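Local coordinates for DUF574 domain-containing protein (Thermobifida fusca, PDB 2QE6) that binds S-adenosylmethionine in a Rossmann-like fold and is probably a methyltransferase, its methyl acceptor being unknown, at residues Lys63-Gly68 / Ala160-Gly165; Arg70-Glu75 / Tyr191-Ser196; Glu235-Gly240 / Ala245-Asp250. The protein carries 1 engineered substitution. All coordinates share one frame; numbering follows the deposited sequence.

Contact 1: residues Lys63-Gly68 / Ala160-Gly165; sequences KVLVRG and AIMLVG. With SAM (S-adenosylmethionine), chain F.
Leu65, on helix 54-75, packs against two side chains from the C-terminal end of strand 160-163 and the turn that follows, and every touching group is buried and apolar. Its CG lies 4.1 Å from CE of Met162, a selenomethionine whose chain bends at chi3 (56°) to carry the terminal methyl to the leucine. The branch CD1 of Leu65 meets CG1 of Val164, also at 4.1 Å. In both pairs the side chains cross at about a right angle; the selenomethionine methyl meets the leucine's branch point, and the valine meets one of its methyls.

The strand is the fourth in sequence of a Rossmann-like methyltransferase sheet, and the cofactor sits at the C-terminal ends of its parallel strands. Here the polar contacts begin: the amino N of SAM donates to Val164 O over a short 2.6 Å. The same valine turns CG1 to the carboxylate, 3.4 Å from SAM OXT, while Leu65 CD1 lies 4.0 Å from SAM O. Gly165 has a positive phi (61°), and a side chain there would collide with SAM OXT. Its backbone N is hydrogen-bonded to Thr195 OG1, and Arg62, one turn before Leu65, also binds the cofactor.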
loop_
_atom_site.group_PDB
_atom_site.type_symbol
_atom_site.label_atom_id
_atom_site.label_comp_id
_atom_site.label_asym_id
_atom_site.label_seq_id
_atom_site.Cartn_x
_atom_site.Cartn_y
_atom_site.Cartn_z
ATOM N N LYS A 63 -2.326 -9.033 4.927
ATOM C CA LYS A 63 -3.479 -9.365 5.750
ATOM C C LYS A 63 -4.219 -8.101 6.258
ATOM O O LYS A 63 -5.425 -8.091 6.296
ATOM C CB LYS A 63 -3.072 -10.249 6.941
ATOM C CG LYS A 63 -2.665 -11.715 6.631
ATOM C CD LYS A 63 -2.128 -12.327 7.928
ATOM C CE LYS A 63 -1.960 -13.808 7.927
ATOM N NZ LYS A 63 -1.253 -14.172 9.220
ATOM N N VAL A 64 -3.518 -7.036 6.667
ATOM C CA VAL A 64 -4.239 -5.827 7.086
ATOM C C VAL A 64 -4.864 -5.106 5.902
ATOM O O VAL A 64 -5.889 -4.449 6.056
ATOM C CB VAL A 64 -3.349 -4.823 7.911
ATOM C CG1 VAL A 64 -2.409 -4.075 7.043
ATOM C CG2 VAL A 64 -4.220 -3.876 8.703
ATOM N N LEU A 65 -4.252 -5.214 4.727
ATOM C CA LEU A 65 -4.839 -4.666 3.512
ATOM C C LEU A 65 -6.216 -5.286 3.318
ATOM O O LEU A 65 -7.195 -4.585 3.083
ATOM C CB LEU A 65 -3.964 -4.939 2.282
ATOM C CG LEU A 65 -4.438 -4.475 0.888
ATOM C CD1 LEU A 65 -3.185 -4.344 0.033
ATOM C CD2 LEU A 65 -5.469 -5.431 0.248
ATOM N N VAL A 66 -6.279 -6.602 3.428
ATOM C CA VAL A 66 -7.553 -7.318 3.239
ATOM C C VAL A 66 -8.603 -6.914 4.293
ATOM O O VAL A 66 -9.760 -6.597 3.961
ATOM C CB VAL A 66 -7.331 -8.857 3.253
ATOM C CG1 VAL A 66 -8.668 -9.589 3.335
ATOM C CG2 VAL A 66 -6.543 -9.331 2.001
ATOM N N ARG A 67 -8.215 -6.951 5.565
ATOM C CA ARG A 67 -9.103 -6.535 6.646
ATOM C C ARG A 67 -9.580 -5.085 6.490
ATOM O O ARG A 67 -10.736 -4.780 6.777
ATOM C CB ARG A 67 -8.454 -6.740 8.033
ATOM C CG ARG A 67 -8.086 -8.181 8.357
ATOM C CD ARG A 67 -7.877 -8.437 9.848
ATOM N NE ARG A 67 -6.903 -7.521 10.430
ATOM C CZ ARG A 67 -5.582 -7.642 10.291
ATOM N NH1 ARG A 67 -5.057 -8.643 9.584
ATOM N NH2 ARG A 67 -4.769 -6.748 10.848
ATOM N N GLY A 68 -8.689 -4.192 6.069
ATOM C CA GLY A 68 -9.039 -2.789 5.911
ATOM C C GLY A 68 -9.951 -2.549 4.717
ATOM O O GLY A 68 -10.909 -1.816 4.794
ATOM N N ALA A 160 -12.150 5.953 -0.917
ATOM C CA ALA A 160 -11.010 5.578 -0.093
ATOM C C ALA A 160 -9.740 5.748 -0.920
ATOM O O ALA A 160 -9.623 5.174 -1.995
ATOM C CB ALA A 160 -11.135 4.145 0.370
ATOM N N ILE A 161 -8.778 6.524 -0.419
ATOM C CA ILE A 161 -7.425 6.537 -1.002
ATOM C C ILE A 161 -6.467 5.736 -0.111
ATOM O O ILE A 161 -6.507 5.843 1.115
ATOM C CB ILE A 161 -6.893 7.971 -1.178
ATOM C CG1 ILE A 161 -7.737 8.737 -2.205
ATOM C CG2 ILE A 161 -5.443 7.936 -1.613
ATOM C CD1 ILE A 161 -7.329 10.201 -2.406
HETATM N N MSE A 162 -5.658 4.884 -0.726
HETATM C CA MSE A 162 -4.812 3.940 0.010
HETATM C C MSE A 162 -3.375 4.228 -0.318
HETATM O O MSE A 162 -3.030 4.430 -1.474
HETATM C CB MSE A 162 -5.134 2.512 -0.405
HETATM C CG MSE A 162 -6.546 2.088 -0.104
HETATM SE SE MSE A 162 -7.042 0.444 -1.003
HETATM C CE MSE A 162 -5.685 -0.847 -0.437
ATOM N N LEU A 163 -2.552 4.368 0.719
ATOM C CA LEU A 163 -1.116 4.373 0.583
ATOM C C LEU A 163 -0.572 3.239 1.471
ATOM O O LEU A 163 0.278 3.438 2.341
ATOM C CB LEU A 163 -0.529 5.733 0.975
ATOM C CG LEU A 163 -0.807 6.860 -0.039
ATOM C CD1 LEU A 163 -1.792 7.808 0.477
ATOM C CD2 LEU A 163 0.485 7.588 -0.382
ATOM N N VAL A 164 -1.123 2.054 1.254
ATOM C CA VAL A 164 -0.789 0.866 1.993
ATOM C C VAL A 164 0.607 0.399 1.491
ATOM O O VAL A 164 0.836 0.315 0.286
ATOM C CB VAL A 164 -1.924 -0.221 1.836
ATOM C CG1 VAL A 164 -1.520 -1.565 2.486
ATOM C CG2 VAL A 164 -3.234 0.285 2.476
ATOM N N GLY A 165 1.540 0.194 2.423
ATOM C CA GLY A 165 2.908 -0.170 2.104
ATOM C C GLY A 165 3.678 0.831 1.281
ATOM O O GLY A 165 4.645 0.454 0.578
HETATM N N SAM F . 0.537 -1.410 -1.670
HETATM C CA SAM F . 1.042 -2.837 -1.760
HETATM C C SAM F . 0.927 -3.494 -0.402
HETATM O O SAM F . 0.797 -4.709 -0.312
HETATM O OXT SAM F . 0.994 -2.810 0.628
HETATM C CB SAM F . 2.504 -3.015 -2.211
HETATM C CG SAM F . 3.575 -2.433 -1.275
HETATM S SD SAM F . 5.285 -2.463 -1.907
HETATM C CE SAM F . 4.896 -3.254 -3.487
HETATM C "C5'" SAM F . 5.310 -0.750 -2.477
HETATM C "C4'" SAM F . 4.757 -0.365 -3.855
HETATM O "O4'" SAM F . 4.688 1.061 -3.957
HETATM C "C3'" SAM F . 5.632 -0.821 -5.034
HETATM O "O3'" SAM F . 4.871 -1.529 -5.996
HETATM C "C2'" SAM F . 6.253 0.436 -5.622
HETATM O "O2'" SAM F . 6.606 0.343 -7.007
HETATM C "C1'" SAM F . 5.171 1.446 -5.252
HETATM N N9 SAM F . 5.730 2.798 -5.213
HETATM C C8 SAM F . 6.717 3.321 -4.379
HETATM N N7 SAM F . 6.904 4.628 -4.700
HETATM C C5 SAM F . 6.033 4.936 -5.713
HETATM C C6 SAM F . 5.788 6.136 -6.398
HETATM N N6 SAM F . 6.518 7.244 -6.094
HETATM N N1 SAM F . 4.815 6.121 -7.383
HETATM C C2 SAM F . 4.080 4.960 -7.698
HETATM N N3 SAM F . 4.332 3.768 -7.023
HETATM C C4 SAM F . 5.291 3.786 -6.041
#

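Contact 2: residues Arg70-Glu75 / Tyr191-Ser196; sequences RFLAGE and YLFMTS
Leu72 reaches from helix 54-75 to two aromatic rings of strand 191-197, one with each of its methyl groups. CD2 lies over one face of the Tyr191 ring in a CH-pi contact, 3.9 Å from the ring centroid and 28° off the normal. It sits toward the root of the ring, since its closest atom is Tyr191 CG at 3.4 Å. The leucine and tyrosine side chains run alongside each other, head to tail. The other branch, CD1, approaches CD2 of the Phe193 ring at 4.0 Å. Beside this pair, CE2 of Phe71 comes to 4.2 Å from CE2 of Tyr191.

Tyr191 and Phe193, two residues apart, both leave the strand on the helix side, whereas Leu192 between them leaves on the opposite side. Leu72 holds CG anti to its carbonyl carbon (chi1 -73°), which brings its forked end close to the strand although its CB does not point there. The short axes run 157° apart in direction, nearly antiparallel, and approach to 10.9 Å, a spacing bridged by side chains alone. This is a helix covering one face of the central sheet, the layering of the Rossmann-like methyltransferase fold.

Further out, Ile269 of strand 265-271 touches both Tyr191 and Phe193, and Ala160 and Met162 of strand 160-163 touch Leu72 and Phe193 respectively. Phe71 is also engaged by Arg248 in a cation-pi interaction, and Arg70, in one of its two conformers, forms a salt bridge with Asp250. With no hydrogen bond between helix and strand, the grip here rests on dispersion and shape, and its one directional element is the methyl set over the tyrosine face.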
loop_
_atom_site.group_PDB
_atom_site.type_symbol
_atom_site.label_atom_id
_atom_site.label_comp_id
_atom_site.label_asym_id
_atom_site.label_seq_id
_atom_site.Cartn_x
_atom_site.Cartn_y
_atom_site.Cartn_z
ATOM N N ARG A 70 -11.941 -4.752 3.412
ATOM C CA ARG A 70 -13.213 -5.359 3.804
ATOM C C ARG A 70 -14.013 -4.418 4.710
ATOM O O ARG A 70 -15.222 -4.292 4.559
ATOM C CB ARG A 70 -12.988 -6.706 4.500
ATOM C CG ARG A 70 -14.278 -7.443 4.839
ATOM C CD ARG A 70 -14.028 -8.770 5.540
ATOM N NE ARG A 70 -13.341 -8.586 6.820
ATOM C CZ ARG A 70 -12.231 -9.215 7.201
ATOM N NH1 ARG A 70 -11.642 -10.105 6.411
ATOM N NH2 ARG A 70 -11.715 -8.951 8.395
ATOM N N PHE A 71 -13.337 -3.743 5.647
ATOM C CA PHE A 71 -14.002 -2.742 6.494
ATOM C C PHE A 71 -14.579 -1.607 5.633
ATOM O O PHE A 71 -15.748 -1.223 5.762
ATOM C CB PHE A 71 -13.031 -2.175 7.551
ATOM C CG PHE A 71 -13.464 -0.860 8.136
ATOM C CD1 PHE A 71 -14.433 -0.804 9.112
ATOM C CD2 PHE A 71 -12.857 0.325 7.740
ATOM C CE1 PHE A 71 -14.842 0.430 9.657
ATOM C CE2 PHE A 71 -13.277 1.552 8.261
ATOM C CZ PHE A 71 -14.257 1.599 9.219
ATOM N N LEU A 72 -13.764 -1.101 4.728
ATOM C CA LEU A 72 -14.134 0.052 3.908
ATOM C C LEU A 72 -15.274 -0.239 2.963
ATOM O O LEU A 72 -16.215 0.554 2.861
ATOM C CB LEU A 72 -12.923 0.529 3.114
ATOM C CG LEU A 72 -11.844 1.247 3.902
ATOM C CD1 LEU A 72 -10.581 1.375 3.069
ATOM C CD2 LEU A 72 -12.328 2.609 4.467
ATOM N N ALA A 73 -15.201 -1.385 2.272
ATOM C CA ALA A 73 -16.164 -1.705 1.198
ATOM C C ALA A 73 -17.491 -2.251 1.739
ATOM O O ALA A 73 -18.538 -2.164 1.075
ATOM C CB ALA A 73 -15.521 -2.689 0.201
ATOM N N GLY A 74 -17.440 -2.837 2.932
ATOM C CA GLY A 74 -18.606 -3.404 3.576
ATOM C C GLY A 74 -19.217 -2.430 4.553
ATOM O O GLY A 74 -20.124 -1.681 4.216
ATOM N N GLU A 75 -18.681 -2.443 5.761
ATOM C CA GLU A 75 -19.141 -1.638 6.873
ATOM C C GLU A 75 -19.160 -0.126 6.605
ATOM O O GLU A 75 -20.171 0.527 6.863
ATOM C CB GLU A 75 -18.252 -1.948 8.074
ATOM C CG GLU A 75 -18.770 -1.454 9.408
ATOM C CD GLU A 75 -17.917 -1.963 10.570
ATOM O OE1 GLU A 75 -17.328 -3.084 10.451
ATOM O OE2 GLU A 75 -17.818 -1.219 11.582
ATOM N N TYR A 191 -12.231 8.079 3.188
ATOM C CA TYR A 191 -11.205 7.527 4.060
ATOM C C TYR A 191 -9.831 7.582 3.423
ATOM O O TYR A 191 -9.711 7.576 2.198
ATOM C CB TYR A 191 -11.542 6.077 4.413
ATOM C CG TYR A 191 -12.821 5.912 5.212
ATOM C CD1 TYR A 191 -14.042 5.900 4.596
ATOM C CD2 TYR A 191 -12.786 5.775 6.602
ATOM C CE1 TYR A 191 -15.229 5.722 5.331
ATOM C CE2 TYR A 191 -13.942 5.599 7.348
ATOM C CZ TYR A 191 -15.165 5.567 6.697
ATOM O OH TYR A 191 -16.306 5.425 7.421
ATOM N N LEU A 192 -8.808 7.667 4.282
ATOM C CA LEU A 192 -7.409 7.444 3.940
ATOM C C LEU A 192 -6.909 6.226 4.722
ATOM O O LEU A 192 -7.024 6.194 5.951
ATOM C CB LEU A 192 -6.569 8.664 4.318
ATOM C CG LEU A 192 -5.071 8.654 3.982
ATOM C CD1 LEU A 192 -4.839 8.540 2.503
ATOM C CD2 LEU A 192 -4.422 9.931 4.582
ATOM N N PHE A 193 -6.422 5.218 4.002
ATOM C CA PHE A 193 -5.898 3.948 4.578
ATOM C C PHE A 193 -4.399 3.899 4.214
ATOM O O PHE A 193 -4.047 3.888 3.035
ATOM C CB PHE A 193 -6.706 2.788 3.962
ATOM C CG PHE A 193 -6.285 1.388 4.362
ATOM C CD1 PHE A 193 -5.487 1.126 5.467
ATOM C CD2 PHE A 193 -6.798 0.295 3.645
ATOM C CE1 PHE A 193 -5.175 -0.180 5.843
ATOM C CE2 PHE A 193 -6.467 -1.014 4.002
ATOM C CZ PHE A 193 -5.663 -1.250 5.126
HETATM N N MSE A 194 -3.509 3.951 5.213
HETATM C CA MSE A 194 -2.092 3.838 4.955
HETATM C C MSE A 194 -1.423 2.827 5.875
HETATM O O MSE A 194 -1.889 2.595 6.996
HETATM C CB MSE A 194 -1.401 5.194 5.191
HETATM C CG MSE A 194 -2.100 6.341 4.495
HETATM SE SE MSE A 194 -0.968 7.919 4.422
HETATM C CE MSE A 194 -1.208 8.623 6.235
ATOM N N THR A 195 -0.312 2.248 5.425
ATOM C CA THR A 195 0.535 1.480 6.329
ATOM C C THR A 195 1.958 1.978 6.090
ATOM O O THR A 195 2.247 2.560 5.057
ATOM C CB THR A 195 0.412 -0.023 6.173
ATOM O OG1 THR A 195 1.120 -0.447 4.994
ATOM C CG2 THR A 195 -1.052 -0.445 6.148
ATOM N N SER A 196 2.841 1.723 7.028
ATOM C CA SER A 196 4.161 2.324 6.978
ATOM C C SER A 196 5.107 1.533 7.856
ATOM O O SER A 196 4.738 1.113 8.938
ATOM C CB SER A 196 4.120 3.737 7.515
ATOM O OG SER A 196 5.449 4.337 7.524
#

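Contact 3: residues Glu235-Gly240 / Ala245-Asp250; sequences ELVEPG and ALWRPD
The turn that interrupts edge strand 235-243 is fastened to the loop leading on toward strand 265-271 by the side chains of Arg248 and Trp247. Arg248 grips a single backbone oxygen side-on with two nitrogens: NE donates to Glu238 O at 2.7 Å and NH2 to the same oxygen at 2.9 Å. That oxygen lies close to the guanidinium plane, and the N-H...O angles of 148° and 137° are bent, as expected when two donors share one acceptor. The chain of Arg248 is extended from CG to NE, and this carries the guanidinium across to the turn. CG2 of Val237 packs against NH2 of the arginine and against Trp247 CZ2, the latter at 4.0 Å.

Glu238 is followed by a cis peptide bond, and the proline after it lays CD over one face of the indole, 3.9 Å from the centroid of the five-membered ring, in a CH-pi contact. This break lies in the outermost strand of the mixed sheet, and a water sits between it and the indole. The water lies 2.7 Å from Val237 O and 2.8 Å from Gly240 O, and accepts from Trp247 NE1 at 3.0 Å in the plane of the ring. Replacing Arg248 by a leucine would probably leave Glu238 O without these two guanidinium donors and Phe71 without its cation-pi partner, freeing the turn to shift. The indole in turn leans on Val64 of helix 54-75 and Ile269 of strand 265-271, while Trp247 O accepts a hydrogen bond from Arg67.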
loop_
_atom_site.group_PDB
_atom_site.type_symbol
_atom_site.label_atom_id
_atom_site.label_comp_id
_atom_site.label_asym_id
_atom_site.label_seq_id
_atom_site.Cartn_x
_atom_site.Cartn_y
_atom_site.Cartn_z
ATOM N N GLU A 235 -10.421 11.777 11.015
ATOM C CA GLU A 235 -10.681 11.159 12.310
ATOM C C GLU A 235 -10.326 9.665 12.245
ATOM O O GLU A 235 -10.964 8.917 11.515
ATOM C CB GLU A 235 -12.144 11.344 12.680
ATOM C CG GLU A 235 -12.551 10.714 13.981
ATOM C CD GLU A 235 -13.984 10.981 14.304
ATOM O OE1 GLU A 235 -14.872 10.298 13.735
ATOM O OE2 GLU A 235 -14.206 11.892 15.116
ATOM N N LEU A 236 -9.321 9.238 13.010
ATOM C CA LEU A 236 -8.842 7.849 12.943
ATOM C C LEU A 236 -9.932 6.925 13.432
ATOM O O LEU A 236 -10.554 7.186 14.465
ATOM C CB LEU A 236 -7.583 7.646 13.778
ATOM C CG LEU A 236 -6.265 8.251 13.246
ATOM C CD1 LEU A 236 -5.256 8.231 14.383
ATOM C CD2 LEU A 236 -5.773 7.484 12.022
ATOM N N VAL A 237 -10.200 5.859 12.694
ATOM C CA VAL A 237 -11.163 4.872 13.162
ATOM C C VAL A 237 -10.403 3.960 14.143
ATOM O O VAL A 237 -9.198 3.793 14.025
ATOM C CB VAL A 237 -11.831 4.054 11.999
ATOM C CG1 VAL A 237 -12.195 4.961 10.820
ATOM C CG2 VAL A 237 -10.946 2.943 11.542
ATOM N N GLU A 238 -11.123 3.406 15.120
ATOM C CA GLU A 238 -10.562 2.480 16.077
ATOM C C GLU A 238 -9.937 1.287 15.349
ATOM O O GLU A 238 -10.521 0.773 14.367
ATOM C CB GLU A 238 -11.638 1.978 17.060
ATOM C CG GLU A 238 -12.142 2.990 18.099
ATOM C CD GLU A 238 -11.121 3.346 19.186
ATOM O OE1 GLU A 238 -10.078 2.648 19.338
ATOM O OE2 GLU A 238 -11.387 4.340 19.906
ATOM N N PRO A 239 -8.770 0.819 15.836
ATOM C CA PRO A 239 -8.000 1.256 17.033
ATOM C C PRO A 239 -6.955 2.363 16.897
ATOM O O PRO A 239 -6.097 2.493 17.784
ATOM C CB PRO A 239 -7.294 -0.037 17.435
ATOM C CG PRO A 239 -6.944 -0.645 16.066
ATOM C CD PRO A 239 -8.150 -0.364 15.204
ATOM N N GLY A 240 -7.026 3.176 15.840
ATOM C CA GLY A 240 -6.003 4.206 15.582
ATOM C C GLY A 240 -4.837 3.667 14.763
ATOM O O GLY A 240 -5.018 2.763 13.960
ATOM N N ALA A 245 -0.616 -6.150 12.698
ATOM C CA ALA A 245 -1.356 -7.339 13.136
ATOM C C ALA A 245 -2.455 -7.015 14.197
ATOM O O ALA A 245 -3.348 -7.831 14.445
ATOM C CB ALA A 245 -0.401 -8.365 13.685
ATOM N N LEU A 246 -2.333 -5.835 14.820
ATOM C CA LEU A 246 -3.242 -5.370 15.861
ATOM C C LEU A 246 -4.427 -4.570 15.292
ATOM O O LEU A 246 -5.338 -4.192 16.032
ATOM C CB LEU A 246 -2.463 -4.500 16.879
ATOM C CG LEU A 246 -1.320 -5.149 17.664
ATOM C CD1 LEU A 246 -0.689 -4.169 18.691
ATOM C CD2 LEU A 246 -1.772 -6.415 18.381
ATOM N N TRP A 247 -4.439 -4.317 13.984
ATOM C CA TRP A 247 -5.516 -3.512 13.404
ATOM C C TRP A 247 -6.721 -4.388 13.106
ATOM O O TRP A 247 -6.690 -5.150 12.158
ATOM C CB TRP A 247 -5.068 -2.734 12.146
ATOM C CG TRP A 247 -6.075 -1.649 11.772
ATOM C CD1 TRP A 247 -6.036 -0.356 12.154
ATOM C CD2 TRP A 247 -7.266 -1.798 10.976
ATOM N NE1 TRP A 247 -7.121 0.319 11.654
ATOM C CE2 TRP A 247 -7.899 -0.542 10.935
ATOM C CE3 TRP A 247 -7.865 -2.863 10.330
ATOM C CZ2 TRP A 247 -9.092 -0.329 10.266
ATOM C CZ3 TRP A 247 -9.065 -2.650 9.659
ATOM C CH2 TRP A 247 -9.653 -1.397 9.626
ATOM N N ARG A 248 -7.768 -4.255 13.930
ATOM C CA ARG A 248 -8.971 -5.066 13.816
ATOM C C ARG A 248 -8.699 -6.483 13.390
ATOM O O ARG A 248 -9.127 -6.907 12.320
ATOM C CB ARG A 248 -9.960 -4.412 12.829
ATOM C CG ARG A 248 -10.324 -2.984 13.229
ATOM C CD ARG A 248 -11.612 -2.519 12.593
ATOM N NE ARG A 248 -11.891 -1.142 12.989
ATOM C CZ ARG A 248 -13.096 -0.593 12.975
ATOM N NH1 ARG A 248 -14.146 -1.291 12.548
ATOM N NH2 ARG A 248 -13.246 0.661 13.369
ATOM N N PRO A 249 -8.034 -7.255 14.249
ATOM C CA PRO A 249 -7.666 -8.618 13.902
ATOM C C PRO A 249 -8.885 -9.520 13.789
ATOM O O PRO A 249 -9.879 -9.282 14.466
ATOM C CB PRO A 249 -6.769 -9.067 15.062
ATOM C CG PRO A 249 -6.946 -8.122 16.116
ATOM C CD PRO A 249 -7.624 -6.888 15.603
ATOM N N ASP A 250 -8.835 -10.517 12.921
ATOM C CA ASP A 250 -9.951 -11.465 12.826
ATOM C C ASP A 250 -9.479 -12.878 13.193
ATOM O O ASP A 250 -9.911 -13.881 12.638
ATOM C CB ASP A 250 -10.701 -11.368 11.467
ATOM C CG ASP A 250 -9.805 -11.511 10.251
ATOM O OD1 ASP A 250 -8.714 -12.101 10.338
ATOM O OD2 ASP A 250 -10.216 -11.039 9.180
HETATM O O HOH W 1 -7.198 3.202 12.337
#

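Overall arrangement
Contacts 1 and 2 follow one another along helix 54-75 and reach neighbouring parallel strands, 160-163 and 191-197, with centres about 6 Å apart; their segments alternate along the chain. Contact 3 comes later in sequence, at the edge strand 235-243 of the same mixed sheet, its centre about 12 Å from that of contact 1 and about 10 Å from that of contact 2. The helix links all three, since arginine side chains on it also tie it to the loop of contact 3. The helix is thus held between sheet and loop, with the cofactor pocket at contact 1 and the packing growing more peripheral toward contact 3.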